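Local coordinates for putative acyl-[acyl-carrier-protein] desaturase DesA2 (Mycobacterium tuberculosis, PDB 1ZA0) that may act as an iron-dependent acyl-ACP desaturase, introducing double bonds into acyl chains during mycobacterial fatty acid biosynthesis, at residues A111-V119 with E175-I185. Numbering follows the deposited sequence. Where two conformers were deposited one is given.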
# COMPACT_ATOMS: atom_id res chain seq x y z
N ALA A 111 -8.82 -2.45 -3.07
CA ALA A 111 -9.88 -1.52 -2.67
C ALA A 111 -11.28 -2.24 -2.68
O ALA A 111 -12.07 -2.08 -1.76
CB ALA A 111 -9.89 -0.29 -3.59
N ILE A 112 -11.55 -3.08 -3.67
CA ILE A 112 -12.84 -3.75 -3.73
C ILE A 112 -12.97 -4.70 -2.55
O ILE A 112 -14.03 -4.75 -1.90
CB ILE A 112 -13.01 -4.55 -5.03
CG1 ILE A 112 -13.05 -3.60 -6.27
CG2 ILE A 112 -14.26 -5.36 -4.98
CD1 ILE A 112 -12.67 -4.43 -7.60
N ALA A 113 -11.93 -5.51 -2.32
CA ALA A 113 -11.95 -6.51 -1.25
C ALA A 113 -12.20 -5.79 0.11
O ALA A 113 -13.07 -6.18 0.88
CB ALA A 113 -10.67 -7.25 -1.16
N LEU A 114 -11.45 -4.73 0.38
CA LEU A 114 -11.60 -4.03 1.64
C LEU A 114 -12.98 -3.43 1.82
O LEU A 114 -13.59 -3.54 2.88
CB LEU A 114 -10.56 -2.93 1.81
CG LEU A 114 -9.09 -3.33 2.04
CD1 LEU A 114 -8.21 -2.15 1.63
CD2 LEU A 114 -8.83 -3.65 3.53
N ARG A 115 -13.46 -2.73 0.80
CA ARG A 115 -14.78 -2.11 0.87
C ARG A 115 -15.88 -3.13 1.10
O ARG A 115 -16.71 -2.93 1.99
CB ARG A 115 -15.08 -1.31 -0.38
CG ARG A 115 -16.36 -0.51 -0.35
CD ARG A 115 -16.54 0.41 -1.58
NE ARG A 115 -15.64 1.53 -1.54
CZ ARG A 115 -15.76 2.56 -0.73
NH1 ARG A 115 -16.82 2.69 0.05
NH2 ARG A 115 -14.84 3.51 -0.74
N GLU A 116 -15.88 -4.18 0.29
CA GLU A 116 -16.88 -5.24 0.37
C GLU A 116 -16.87 -5.98 1.71
O GLU A 116 -17.94 -6.23 2.31
CB GLU A 116 -16.81 -6.19 -0.81
CG GLU A 116 -17.26 -5.48 -2.08
CD GLU A 116 -17.24 -6.33 -3.35
OE1 GLU A 116 -16.93 -7.53 -3.28
OE2 GLU A 116 -17.50 -5.72 -4.42
N TYR A 117 -15.69 -6.28 2.21
CA TYR A 117 -15.60 -6.89 3.52
C TYR A 117 -16.27 -5.95 4.51
O TYR A 117 -17.10 -6.35 5.34
CB TYR A 117 -14.15 -7.13 3.93
CG TYR A 117 -14.03 -7.73 5.32
CD1 TYR A 117 -13.84 -9.08 5.51
CD2 TYR A 117 -14.04 -6.90 6.42
CE1 TYR A 117 -13.74 -9.63 6.83
CE2 TYR A 117 -13.96 -7.39 7.70
CZ TYR A 117 -13.84 -8.76 7.90
OH TYR A 117 -13.70 -9.22 9.22
N LEU A 118 -15.89 -4.68 4.49
CA LEU A 118 -16.31 -3.76 5.52
C LEU A 118 -17.84 -3.47 5.57
O LEU A 118 -18.42 -3.29 6.68
CB LEU A 118 -15.58 -2.46 5.36
CG LEU A 118 -14.09 -2.46 5.79
CD1 LEU A 118 -13.42 -1.12 5.53
CD2 LEU A 118 -13.98 -2.89 7.25
N VAL A 119 -18.44 -3.37 4.38
CA VAL A 119 -19.83 -3.07 4.27
C VAL A 119 -20.67 -4.33 4.58
O VAL A 119 -21.71 -4.22 5.18
CB VAL A 119 -20.22 -2.42 2.92
CG1 VAL A 119 -20.17 -3.40 1.81
CG2 VAL A 119 -21.67 -1.80 3.04
N GLU A 175 -9.42 -12.23 13.52
CA GLU A 175 -10.47 -12.65 12.64
C GLU A 175 -9.87 -13.22 11.33
O GLU A 175 -9.22 -12.49 10.57
CB GLU A 175 -11.42 -11.48 12.34
CG GLU A 175 -12.78 -11.99 11.82
CD GLU A 175 -12.74 -12.44 10.37
OE1 GLU A 175 -12.61 -11.57 9.45
OE2 GLU A 175 -12.93 -13.64 10.12
N PRO A 176 -10.01 -14.52 11.11
CA PRO A 176 -9.32 -15.23 10.04
C PRO A 176 -9.64 -14.82 8.58
O PRO A 176 -8.70 -14.85 7.81
CB PRO A 176 -9.74 -16.66 10.27
CG PRO A 176 -11.19 -16.50 10.90
CD PRO A 176 -10.86 -15.45 11.93
N ILE A 177 -10.89 -14.54 8.22
CA ILE A 177 -11.24 -14.01 6.90
C ILE A 177 -10.46 -12.75 6.60
O ILE A 177 -9.73 -12.72 5.63
CB ILE A 177 -12.74 -13.75 6.76
CG1 ILE A 177 -13.56 -15.02 7.09
CG2 ILE A 177 -13.07 -13.32 5.32
CD1 ILE A 177 -12.99 -16.20 6.48
N LEU A 178 -10.54 -11.75 7.47
CA LEU A 178 -9.82 -10.50 7.31
C LEU A 178 -8.31 -10.64 7.34
O LEU A 178 -7.59 -9.96 6.55
CB LEU A 178 -10.28 -9.44 8.26
CG LEU A 178 -9.69 -8.00 8.04
CD1 LEU A 178 -10.08 -7.26 6.77
CD2 LEU A 178 -10.01 -7.04 9.19
N ALA A 179 -7.84 -11.55 8.18
CA ALA A 179 -6.42 -11.82 8.26
C ALA A 179 -5.95 -12.34 6.89
O ALA A 179 -4.92 -11.92 6.42
CB ALA A 179 -6.10 -12.80 9.38
N GLY A 180 -6.69 -13.26 6.30
CA GLY A 180 -6.44 -13.78 4.97
C GLY A 180 -6.40 -12.72 3.88
O GLY A 180 -5.50 -12.71 3.02
N LEU A 181 -7.35 -11.83 3.94
CA LEU A 181 -7.48 -10.72 2.98
C LEU A 181 -6.27 -9.79 3.05
O LEU A 181 -5.63 -9.47 2.02
CB LEU A 181 -8.76 -9.95 3.29
CG LEU A 181 -9.21 -8.88 2.26
CD1 LEU A 181 -10.65 -8.51 2.61
CD2 LEU A 181 -8.39 -7.67 2.35
N ILE A 182 -5.95 -9.32 4.27
CA ILE A 182 -4.85 -8.43 4.44
C ILE A 182 -3.50 -9.11 4.09
O ILE A 182 -2.61 -8.48 3.53
CB ILE A 182 -4.77 -7.79 5.84
CG1 ILE A 182 -6.08 -7.02 6.17
CG2 ILE A 182 -3.61 -6.83 5.90
CD1 ILE A 182 -6.40 -5.80 5.20
N ASP A 183 -3.36 -10.37 4.44
CA ASP A 183 -2.17 -11.11 4.04
C ASP A 183 -2.04 -11.19 2.49
O ASP A 183 -0.92 -11.08 1.98
CB ASP A 183 -2.27 -12.50 4.63
CG ASP A 183 -1.21 -13.42 4.16
OD1 ASP A 183 -0.08 -13.33 4.71
OD2 ASP A 183 -1.45 -14.27 3.31
N ARG A 184 -3.13 -11.42 1.76
CA ARG A 184 -3.08 -11.39 0.27
C ARG A 184 -2.58 -10.04 -0.22
O ARG A 184 -1.71 -9.98 -1.11
CB ARG A 184 -4.41 -11.75 -0.41
CG ARG A 184 -4.80 -13.21 -0.43
CD ARG A 184 -3.94 -14.18 -1.32
NE ARG A 184 -4.64 -15.47 -1.46
CZ ARG A 184 -4.51 -16.36 -2.46
NH1 ARG A 184 -5.25 -17.47 -2.42
NH2 ARG A 184 -3.68 -16.17 -3.47
N ILE A 185 -3.14 -8.96 0.31
CA ILE A 185 -2.75 -7.60 -0.03
C ILE A 185 -1.26 -7.35 0.26
O ILE A 185 -0.50 -6.79 -0.62
CB ILE A 185 -3.60 -6.57 0.71
CG1 ILE A 185 -5.06 -6.63 0.24
CG2 ILE A 185 -3.05 -5.15 0.51
CD1 ILE A 185 -5.97 -5.58 0.96
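Tyr117 reaches across from helix 95-121 to the N-terminus of the nearly antiparallel helix 176-206, where its OH donates to Glu175 OE1 at 2.6 Å. CG of Tyr117 lies anti to the backbone N (chi1 178°), which carries the ring across to the other helix, and Leu178 CD1 sits on one face in a CH-pi contact, 4.0 Å from the centroid. Glu175 is the N-cap: bent at chi2 (-77°), its carboxylate folds back so that OE1 takes Leu178 N at 2.9 Å while OE2 takes Ile177 N. The phenol meets OE1 on the anti side, 34° out of the carboxylate plane, and Leu178 N comes from the opposite face. Packing is close deeper in, where Leu114 CD2 meets Ile182 CD1 at 3.6 Å, crossing at about a right angle, and Leu114 CG rests on Ile185 CD1; the Ile185 side chain is about 7 Å from the bound manganese. Leu181 CD1 touches both Ala113 CB and Tyr117 CB (4.0 Å each), joining the ring to this cluster. The ring's outer flank is loose: exposed Ile177 brings only CG2 to its edge. Gripped by phenol and two helix-end amides, the Glu175 carboxylate is probably stabilised as the anion, tying two bundle helices together.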